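Local atomic coordinates of molybdenum-pterin-binding protein 2 (Clostridium pasteurianum, PDB entry 1GUS), a protein that binds molybdenum, one mole per mole of protein, and contains a pterin. Residues A5-K10 against V59-V64. Numbering follows the deposited sequence. Where two conformers were deposited one is given.
Sequences ARNQLK and VKSTDV. With MG (magnesium ion), chain G.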
ATOM      1  N   ALA A   5      -6.611  11.043  -3.027  1.00 22.14           N
ATOM      2  CA  ALA A   5      -7.161  10.032  -2.107  1.00 22.63           C
ATOM      3  C   ALA A   5      -8.591  10.419  -1.768  1.00 22.92           C
ATOM      4  O   ALA A   5      -8.846  11.493  -1.210  1.00 24.46           O
ATOM      5  CB  ALA A   5      -6.310   9.913  -0.841  1.00 22.92           C
ATOM      6  N   ARG A   6      -9.539   9.577  -2.175  1.00 23.65           N
ATOM      7  CA  ARG A   6     -10.958   9.939  -2.086  1.00 24.08           C
ATOM      8  C   ARG A   6     -11.578   9.764  -0.691  1.00 23.49           C
ATOM      9  O   ARG A   6     -12.751  10.157  -0.457  1.00 24.07           O
ATOM     10  CB  ARG A   6     -11.749   9.111  -3.109  1.00 24.23           C
ATOM     11  CG  ARG A   6     -11.367   9.420  -4.570  1.00 31.56           C
ATOM     12  CD  ARG A   6     -12.356   8.871  -5.602  1.00 32.90           C
ATOM     13  NE  ARG A   6     -13.619   9.605  -5.589  1.00 39.36           N
ATOM     14  CZ  ARG A   6     -13.733  10.893  -5.883  1.00 41.47           C
ATOM     15  NH1 ARG A   6     -12.651  11.588  -6.221  1.00 44.23           N
ATOM     16  NH2 ARG A   6     -14.923  11.482  -5.851  1.00 37.30           N
ATOM     17  N   ASN A   7     -10.843   9.115   0.210  1.00 21.82           N
ATOM     18  CA  ASN A   7     -11.394   8.857   1.520  1.00 19.89           C
ATOM     19  C   ASN A   7     -10.820   9.866   2.535  1.00 18.32           C
ATOM     20  O   ASN A   7      -9.606   9.850   2.760  1.00 16.03           O
ATOM     21  CB  ASN A   7     -11.023   7.434   1.884  1.00 21.28           C
ATOM     22  CG  ASN A   7     -11.597   6.431   0.896  1.00 23.37           C
ATOM     23  OD1 ASN A   7     -12.812   6.318   0.763  1.00 27.34           O
ATOM     24  ND2 ASN A   7     -10.726   5.742   0.154  1.00 13.67           N
ATOM     25  N   GLN A   8     -11.661  10.753   3.061  1.00 17.27           N
ATOM     26  CA  GLN A   8     -11.222  11.766   4.033  1.00 18.57           C
ATOM     27  C   GLN A   8     -12.200  11.774   5.205  1.00 18.48           C
ATOM     28  O   GLN A   8     -13.356  12.200   5.084  1.00 18.50           O
ATOM     29  CB  GLN A   8     -11.103  13.133   3.326  1.00 20.72           C
ATOM     30  CG  GLN A   8      -9.898  13.140   2.326  1.00 24.59           C
ATOM     31  CD  GLN A   8      -9.777  14.424   1.535  1.00 30.89           C
ATOM     32  OE1 GLN A   8      -9.977  15.518   2.069  1.00 30.26           O
ATOM     33  NE2 GLN A   8      -9.464  14.291   0.253  1.00 32.13           N
ATOM     34  N   LEU A   9     -11.767  11.234   6.330  1.00 16.02           N
ATOM     35  CA  LEU A   9     -12.675  10.991   7.450  1.00 16.74           C
ATOM     36  C   LEU A   9     -12.262  11.845   8.619  1.00 15.51           C
ATOM     37  O   LEU A   9     -11.189  11.663   9.156  1.00 15.77           O
ATOM     38  CB  LEU A   9     -12.600   9.522   7.870  1.00 17.42           C
ATOM     39  CG  LEU A   9     -12.862   8.502   6.731  1.00 19.29           C
ATOM     40  CD1 LEU A   9     -12.665   7.074   7.231  1.00 19.18           C
ATOM     41  CD2 LEU A   9     -14.251   8.688   6.163  1.00 17.46           C
ATOM     42  N   LYS A  10     -13.118  12.752   9.041  1.00 16.07           N
ATOM     43  CA  LYS A  10     -12.756  13.601  10.186  1.00 17.65           C
ATOM     44  C   LYS A  10     -12.838  12.858  11.491  1.00 16.77           C
ATOM     45  O   LYS A  10     -13.779  12.088  11.714  1.00 17.79           O
ATOM     46  CB  LYS A  10     -13.730  14.806  10.272  1.00 18.10           C
ATOM     47  CG  LYS A  10     -13.601  15.715   9.087  1.00 21.02           C
ATOM     48  CD  LYS A  10     -14.583  16.899   9.182  1.00 28.14           C
ATOM     49  CE  LYS A  10     -14.555  17.715   7.924  1.00 32.81           C
ATOM     50  NZ  LYS A  10     -15.377  18.971   8.101  1.00 39.42           N
ATOM     51  N   VAL A  59      -7.229   7.898   3.096  1.00 11.36           N
ATOM     52  CA  VAL A  59      -6.870   6.571   2.552  1.00 10.52           C
ATOM     53  C   VAL A  59      -7.045   6.544   1.031  1.00 10.24           C
ATOM     54  O   VAL A  59      -8.101   6.965   0.479  1.00 11.26           O
ATOM     55  CB  VAL A  59      -7.729   5.451   3.150  1.00 10.90           C
ATOM     56  CG1 VAL A  59      -7.217   4.120   2.597  1.00 14.04           C
ATOM     57  CG2 VAL A  59      -7.652   5.463   4.750  1.00 12.15           C
ATOM     58  N   LYS A  60      -6.025   6.054   0.312  1.00 10.42           N
ATOM     59  CA  LYS A  60      -6.125   5.923  -1.125  1.00 11.04           C
ATOM     60  C   LYS A  60      -7.120   4.799  -1.438  1.00 10.13           C
ATOM     61  O   LYS A  60      -7.127   3.755  -0.822  1.00  9.83           O
ATOM     62  CB  LYS A  60      -4.701   5.664  -1.736  1.00 12.44           C
ATOM     63  CG  LYS A  60      -4.659   5.780  -3.305  1.00 15.55           C
ATOM     64  CD  LYS A  60      -3.224   5.637  -3.844  1.00 17.35           C
ATOM     65  CE  LYS A  60      -3.135   6.007  -5.361  1.00 20.94           C
ATOM     66  NZ  LYS A  60      -3.932   4.938  -6.184  1.00 12.21           N
ATOM     67  N   SER A  61      -7.970   4.964  -2.455  1.00  9.71           N
ATOM     68  CA  SER A  61      -8.972   3.941  -2.771  1.00 11.11           C
ATOM     69  C   SER A  61      -8.464   2.541  -3.048  1.00  8.96           C
ATOM     70  O   SER A  61      -9.123   1.580  -2.696  1.00  8.94           O
ATOM     71  CB  SER A  61      -9.753   4.388  -4.030  0.50  9.59           C
ATOM     72  OG  SER A  61     -10.485   5.585  -3.783  0.50  8.36           O
ATOM     73  N   THR A  62      -7.338   2.433  -3.742  1.00  9.59           N
ATOM     74  CA  THR A  62      -6.739   1.146  -3.988  1.00 12.40           C
ATOM     75  C   THR A  62      -6.221   0.431  -2.737  1.00 12.01           C
ATOM     76  O   THR A  62      -5.829  -0.725  -2.822  1.00 13.92           O
ATOM     77  CB  THR A  62      -5.546   1.272  -5.007  1.00 12.23           C
ATOM     78  OG1 THR A  62      -4.690   2.341  -4.597  1.00 12.06           O
ATOM     79  CG2 THR A  62      -5.988   1.685  -6.363  1.00 11.61           C
ATOM     80  N   ASP A  63      -6.227   1.072  -1.555  1.00 11.91           N
ATOM     81  CA  ASP A  63      -5.828   0.392  -0.323  1.00 12.06           C
ATOM     82  C   ASP A  63      -7.047  -0.076   0.471  1.00 13.59           C
ATOM     83  O   ASP A  63      -6.931  -0.587   1.584  1.00 15.12           O
ATOM     84  CB  ASP A  63      -5.059   1.335   0.595  1.00 10.50           C
ATOM     85  CG  ASP A  63      -3.631   1.612   0.060  1.00 15.06           C
ATOM     86  OD1 ASP A  63      -3.078   0.815  -0.744  1.00 15.06           O
ATOM     87  OD2 ASP A  63      -3.052   2.642   0.341  1.00 13.50           O
ATOM     88  N   VAL A  64      -8.243   0.140  -0.053  1.00 12.65           N
ATOM     89  CA  VAL A  64      -9.423  -0.309   0.706  1.00 11.50           C
ATOM     90  C   VAL A  64      -9.929  -1.636   0.191  1.00 13.78           C
ATOM     91  O   VAL A  64     -10.322  -1.741  -0.978  1.00 13.55           O
ATOM     92  CB  VAL A  64     -10.598   0.695   0.549  1.00 12.87           C
ATOM     93  CG1 VAL A  64     -11.853   0.208   1.331  1.00 12.88           C
ATOM     94  CG2 VAL A  64     -10.160   2.126   0.957  1.00 12.52           C
TER
HETATM   95 MG    MG G1069      -0.834  -0.035  -1.454  1.00 25.48          MG
HETATM   96  O   HOH W   1      -8.271   7.448  -3.994  1.00 17.73           O
HETATM   97  O   HOH W   2      -1.112   0.310   0.461  1.00 21.39           O
HETATM   98  O   HOH W   3       0.721   0.745  -0.535  1.00 22.18           O
HETATM   99  O   HOH W   4       0.205  -1.196  -0.152  1.00 19.43           O
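The side-chain amide of N7 has V64 CG2 over one face, S61 OG toward the other and V59 O at its ND2 edge. V64 CG2 lies 3.7 Å and S61 OG 3.9 Å from N7 ND2. N7 ND2 donates to V59 O at 2.9 Å. V59 O lies close to the amide plane of N7, but the donor stands above the carbonyl plane, 47° out of it. With CG beside the backbone nitrogen (chi1 -61°), ND2 can reach the same oxygen that N7 N approaches. N7 N adds a weak 3.5 Å bond to V59 O. In return V59 N gives its hydrogen to N7 O at 3.1 Å. N7 and V59 thus form an antiparallel hydrogen-bonded pair, with CB atoms 4.0 Å apart on one face of the sheet. Beyond the pair, a water takes hydrogens from R6 N (3.1 Å) and S61 N (2.9 Å), joining the two backbones where they part. N7 OD1 is bonded to T36 N of a neighbouring subunit, which fixes the other end of the amide. D63 OD1 binds a magnesium ion that D63 of another neighbouring subunit also binds. The contact joins the start of strand 7-18 to the end of strand 54-59 in the OB-clan TOBE domain. There the chain leaves the sheet through the 3-10 turn 61-63 and runs on to strand 65-67.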